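Local structure of hypothetical conserved protein (Geobacillus kaustophilus, 2QYH) at residues A46-E51 with E107-S112; K79-R84 with N140-Q145. The protein is of unknown function but is probably a magnesium-dependent phosphatase of the haloacid dehalogenase-like type. All blocks are in the same frame, centred on the assembly; numbering follows the deposited sequence.

Interaction 1 of 2, residues A46-E51 with E107-S112; sequences APFMFE and EKMRAS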
# COMPACT_ATOMS: atom_id res chain seq x y z
N ALA D 46 6.22 2.24 -9.94
CA ALA D 46 5.02 1.92 -10.68
C ALA D 46 3.85 2.37 -9.81
O ALA D 46 3.93 2.35 -8.59
CB ALA D 46 4.93 0.42 -10.91
N PRO D 47 2.74 2.79 -10.43
CA PRO D 47 1.60 3.23 -9.63
C PRO D 47 1.26 2.28 -8.47
O PRO D 47 1.11 2.71 -7.33
CB PRO D 47 0.48 3.32 -10.66
CG PRO D 47 1.22 3.80 -11.89
CD PRO D 47 2.48 2.96 -11.87
N PHE D 48 1.15 0.98 -8.77
CA PHE D 48 0.80 -0.00 -7.75
C PHE D 48 1.83 -0.17 -6.65
O PHE D 48 1.59 -0.89 -5.68
CB PHE D 48 0.52 -1.37 -8.39
CG PHE D 48 1.71 -2.00 -9.06
CD1 PHE D 48 1.92 -1.85 -10.42
CD2 PHE D 48 2.62 -2.76 -8.32
CE1 PHE D 48 3.03 -2.44 -11.05
CE2 PHE D 48 3.73 -3.35 -8.93
CZ PHE D 48 3.93 -3.19 -10.30
N MSE D 49 2.98 0.48 -6.78
CA MSE D 49 4.03 0.36 -5.77
C MSE D 49 3.97 1.44 -4.70
O MSE D 49 4.82 1.49 -3.82
CB MSE D 49 5.41 0.38 -6.44
CG MSE D 49 5.86 -0.96 -6.97
SE MSE D 49 7.50 -0.85 -7.99
CE MSE D 49 8.72 -0.25 -6.62
N PHE D 50 2.97 2.32 -4.79
CA PHE D 50 2.84 3.37 -3.78
C PHE D 50 1.40 3.88 -3.67
O PHE D 50 1.15 5.05 -3.38
CB PHE D 50 3.81 4.54 -4.06
CG PHE D 50 3.50 5.33 -5.31
CD1 PHE D 50 2.87 6.58 -5.21
CD2 PHE D 50 3.90 4.88 -6.56
CE1 PHE D 50 2.65 7.36 -6.35
CE2 PHE D 50 3.69 5.65 -7.71
CZ PHE D 50 3.06 6.90 -7.60
N GLU D 51 0.46 2.96 -3.89
CA GLU D 51 -0.95 3.28 -3.80
C GLU D 51 -1.36 3.47 -2.34
O GLU D 51 -2.21 4.31 -2.04
CB GLU D 51 -1.77 2.16 -4.42
CG GLU D 51 -3.23 2.49 -4.58
CD GLU D 51 -4.02 1.31 -5.09
OE1 GLU D 51 -3.56 0.64 -6.05
OE2 GLU D 51 -5.11 1.04 -4.53
N GLU D 107 -1.04 -1.36 -13.54
CA GLU D 107 -1.72 -2.24 -12.60
C GLU D 107 -0.86 -3.35 -12.03
O GLU D 107 -0.86 -3.60 -10.83
CB GLU D 107 -2.96 -2.88 -13.24
CG GLU D 107 -4.15 -1.97 -13.47
CD GLU D 107 -3.86 -0.88 -14.49
OE1 GLU D 107 -3.34 -1.20 -15.58
OE2 GLU D 107 -4.18 0.30 -14.20
N LYS D 108 -0.13 -4.04 -12.90
CA LYS D 108 0.66 -5.16 -12.44
C LYS D 108 2.06 -5.29 -13.01
O LYS D 108 2.56 -4.44 -13.75
CB LYS D 108 -0.11 -6.46 -12.68
CG LYS D 108 -0.32 -6.77 -14.15
CD LYS D 108 -1.10 -8.05 -14.34
CE LYS D 108 -2.59 -7.84 -14.14
NZ LYS D 108 -3.15 -6.99 -15.22
N MSE D 109 2.67 -6.42 -12.69
CA MSE D 109 4.02 -6.73 -13.07
C MSE D 109 4.12 -8.21 -13.48
O MSE D 109 3.47 -9.07 -12.89
CB MSE D 109 4.87 -6.44 -11.84
CG MSE D 109 6.32 -6.27 -12.05
SE MSE D 109 7.03 -5.88 -10.32
CE MSE D 109 7.95 -4.26 -10.74
N ARG D 110 4.94 -8.49 -14.49
CA ARG D 110 5.13 -9.86 -14.97
C ARG D 110 6.58 -10.19 -15.31
O ARG D 110 7.32 -9.36 -15.84
CB ARG D 110 4.26 -10.12 -16.21
CG ARG D 110 2.77 -10.14 -15.92
CD ARG D 110 2.41 -11.30 -15.01
NE ARG D 110 0.99 -11.37 -14.70
CZ ARG D 110 0.42 -10.87 -13.61
NH1 ARG D 110 1.17 -10.25 -12.69
NH2 ARG D 110 -0.89 -10.99 -13.42
N ALA D 111 6.99 -11.42 -14.98
CA ALA D 111 8.34 -11.89 -15.24
C ALA D 111 8.39 -12.80 -16.46
O ALA D 111 7.46 -13.57 -16.71
CB ALA D 111 8.87 -12.63 -14.02
N SER D 112 9.47 -12.70 -17.23
CA SER D 112 9.64 -13.52 -18.43
C SER D 112 10.05 -14.96 -18.12
O SER D 112 9.78 -15.87 -18.89
CB SER D 112 10.68 -12.87 -19.36
OG SER D 112 11.94 -12.73 -18.73
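Phe48 and Met109 meet across the boundary between the two lobes of a haloacid dehalogenase-like fold. Phe48 belongs to a short 3-10 turn, 47-49, in the loop that follows strand 38-42 of the large mixed sheet. Met109 starts strand 109-111, an outer strand of the antiparallel sheet, which is consistent with the cap of this family. No hydrogen bond joins the two segments; the aromatic ring does most of the work. Phe48 CG lies between the backbone N and the carbonyl carbon (chi1 65°), and this turns the ring onto the backbone of 107-109. The ring passes obliquely along that backbone. Phe48 CD1 is 3.3 Å from Glu107 O, and Phe48 CE1 is 3.4 Å from Lys108 O. At the far end Phe48 CZ packs on Met109 CB at 3.7 Å. The two side chains cross at about a right angle. Met49 and Met109 are selenomethionines in this crystal. The selenium of Met109 sits at the ring edge, 5.4 Å from the Phe48 ring centroid and 84° off its normal. This is a Met-aromatic contact. Met49 adds a lighter touch, with Met49 SE 4.4 Å from Met109 CE. Both Met49 and Met109 also rest on Met104 of strand 101-104. A bound glycerol, probably from the crystallisation liquor, lies beside Met49. Lys55 of the second subunit reaches the same place: it makes a cation-pi contact with Phe48 and its NZ is hydrogen-bonded to Glu107 O. The contact therefore borders the dimer interface as well. Further along the strand segment, Lys108 CD lies over one face of the Arg110 guanidinium, toward its rim. The guanidinium folds back on its own strand, where Arg110 NH1 donates to Met109 O at 2.6 Å in a bent bond (N-H...O angle 145°).

Interaction 2 of 2, residues K79-R84 with N140-Q145; sequences KQPLRR and NKDIYQ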
# COMPACT_ATOMS: atom_id res chain seq x y z
N LYS D 79 0.90 9.44 -21.17
CA LYS D 79 1.46 8.11 -21.06
C LYS D 79 2.28 7.75 -22.28
O LYS D 79 1.85 7.89 -23.42
CB LYS D 79 0.38 7.07 -20.80
CG LYS D 79 -0.83 7.12 -21.70
CD LYS D 79 -1.83 6.06 -21.28
CE LYS D 79 -3.13 6.17 -22.08
NZ LYS D 79 -2.88 6.03 -23.54
N GLN D 80 3.50 7.28 -22.02
CA GLN D 80 4.43 6.89 -23.06
C GLN D 80 4.89 5.44 -22.86
O GLN D 80 5.82 5.17 -22.10
CB GLN D 80 5.64 7.82 -23.02
CG GLN D 80 6.62 7.66 -24.16
CD GLN D 80 7.98 8.27 -23.83
OE1 GLN D 80 8.07 9.37 -23.28
NE2 GLN D 80 9.05 7.56 -24.19
N PRO D 81 4.22 4.49 -23.52
CA PRO D 81 4.59 3.08 -23.39
C PRO D 81 5.94 2.86 -24.05
O PRO D 81 6.39 3.67 -24.87
CB PRO D 81 3.50 2.35 -24.17
CG PRO D 81 2.34 3.28 -24.13
CD PRO D 81 2.98 4.64 -24.30
N LEU D 82 6.60 1.77 -23.68
CA LEU D 82 7.88 1.40 -24.27
C LEU D 82 7.52 0.88 -25.67
O LEU D 82 6.44 0.29 -25.84
CB LEU D 82 8.53 0.29 -23.45
CG LEU D 82 9.74 0.60 -22.58
CD1 LEU D 82 9.70 2.02 -22.04
CD2 LEU D 82 9.79 -0.43 -21.45
N ARG D 83 8.38 1.10 -26.65
CA ARG D 83 8.13 0.62 -28.02
C ARG D 83 8.08 -0.91 -28.01
O ARG D 83 9.11 -1.56 -27.80
CB ARG D 83 9.22 1.09 -28.97
CG ARG D 83 9.21 2.59 -29.21
CD ARG D 83 10.42 3.04 -30.01
NE ARG D 83 10.56 2.28 -31.25
CZ ARG D 83 11.59 2.42 -32.08
NH1 ARG D 83 12.56 3.28 -31.81
NH2 ARG D 83 11.65 1.68 -33.19
N ARG D 84 6.90 -1.47 -28.25
CA ARG D 84 6.72 -2.92 -28.24
C ARG D 84 7.76 -3.64 -29.10
O ARG D 84 8.32 -4.67 -28.69
CB ARG D 84 5.32 -3.29 -28.72
CG ARG D 84 4.98 -4.75 -28.49
CD ARG D 84 3.56 -5.07 -28.89
NE ARG D 84 3.30 -4.65 -30.27
CZ ARG D 84 2.21 -4.97 -30.95
NH1 ARG D 84 1.26 -5.71 -30.39
NH2 ARG D 84 2.07 -4.55 -32.20
N ASN D 140 0.57 -7.82 -25.63
CA ASN D 140 -0.83 -7.39 -25.67
C ASN D 140 -1.18 -6.31 -24.65
O ASN D 140 -2.33 -5.90 -24.53
CB ASN D 140 -1.72 -8.61 -25.48
CG ASN D 140 -1.05 -9.69 -24.64
OD1 ASN D 140 -0.68 -9.45 -23.49
ND2 ASN D 140 -0.89 -10.87 -25.23
N LYS D 141 -0.18 -5.85 -23.91
CA LYS D 141 -0.38 -4.81 -22.90
C LYS D 141 0.64 -3.70 -23.07
O LYS D 141 1.74 -3.94 -23.57
CB LYS D 141 -0.23 -5.40 -21.49
CG LYS D 141 -1.39 -6.23 -21.00
CD LYS D 141 -2.65 -5.38 -20.90
CE LYS D 141 -3.78 -6.13 -20.22
NZ LYS D 141 -3.41 -6.53 -18.82
N ASP D 142 0.27 -2.49 -22.68
CA ASP D 142 1.20 -1.37 -22.76
C ASP D 142 2.15 -1.51 -21.57
O ASP D 142 1.72 -1.67 -20.43
CB ASP D 142 0.48 -0.02 -22.66
CG ASP D 142 -0.07 0.45 -23.99
OD1 ASP D 142 0.43 -0.02 -25.04
OD2 ASP D 142 -0.98 1.30 -23.98
N ILE D 143 3.45 -1.45 -21.84
CA ILE D 143 4.45 -1.55 -20.79
C ILE D 143 5.08 -0.17 -20.68
O ILE D 143 5.43 0.43 -21.69
CB ILE D 143 5.51 -2.59 -21.16
CG1 ILE D 143 4.84 -3.95 -21.35
CG2 ILE D 143 6.58 -2.66 -20.09
CD1 ILE D 143 3.99 -4.38 -20.18
N TYR D 144 5.22 0.34 -19.46
CA TYR D 144 5.80 1.66 -19.29
C TYR D 144 7.24 1.62 -18.81
O TYR D 144 7.96 2.62 -18.89
CB TYR D 144 4.96 2.48 -18.32
CG TYR D 144 3.55 2.71 -18.81
CD1 TYR D 144 2.48 1.96 -18.31
CD2 TYR D 144 3.29 3.63 -19.82
CE1 TYR D 144 1.19 2.13 -18.81
CE2 TYR D 144 2.01 3.81 -20.33
CZ TYR D 144 0.96 3.06 -19.82
OH TYR D 144 -0.30 3.23 -20.33
N GLN D 145 7.65 0.46 -18.33
CA GLN D 145 9.00 0.31 -17.82
C GLN D 145 9.23 -1.18 -17.64
O GLN D 145 8.28 -1.95 -17.47
CB GLN D 145 9.12 1.04 -16.49
CG GLN D 145 10.51 1.12 -15.91
CD GLN D 145 10.59 2.09 -14.75
OE1 GLN D 145 10.30 3.28 -14.90
NE2 GLN D 145 10.97 1.59 -13.57
O HOH W 1 4.49 -1.24 -24.64
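Leu82 and Ile143 tie the loop 79-84, which leads from strand 75-79 into helix 84-96, to a classic beta bulge at the start of strand 145-148. Leu82 N donates to Ile143 O at 2.7 Å in a nearly straight bond (170°). A water makes a second bridge: it donates to Leu82 O and accepts from Ile143 N. Tyr144 CG is anti to the carbonyl carbon (chi1 -62°), which brings the ring back alongside Pro81. Pro81 CG lies 3.9 Å from Tyr144 CE2. Asp142 lies alongside Pro81, with Asp142 CG 3.7 Å from Pro81 CG. Gln80 O approaches the ring edge near its plane, at Tyr144 CD2. At the outer end of the ring, Lys79 CD lies 3.4 Å from Tyr144 OH. Tyr69 meets the Tyr144 ring with planes about 50° apart. With an alanine here, Pro81 and the Lys79 chain would probably lose the ring they pack on, and a gap would be likely to open beside Tyr69. In the bulge, Tyr144 and Gln145 both face Met104 and share backbone bonds with it. Beside the bulge, Leu82 CD1 packs near Tyr144 O at 3.6 Å.

Both contacts are partly buried. Phe48 and Met109 of interaction 1 and Leu82, Ile143 and Tyr144 of interaction 2 are buried, while Glu107, Lys79 and Asp142 are exposed. Interaction 1 spans the boundary between the lobes by an aromatic ring and selenium atoms, and the second subunit reaches it. Interaction 2 lies where the chain crosses from the large sheet into the probable cap. A backbone bond and a bridging water fasten it, and no other chain of the assembly touches it. Met104 of strand 101-104 serves both contacts. Lys108 NZ and Lys141 NZ bring like charges close together, 3.6 Å apart. Tyr137 OH is hydrogen-bonded to each of these two amines.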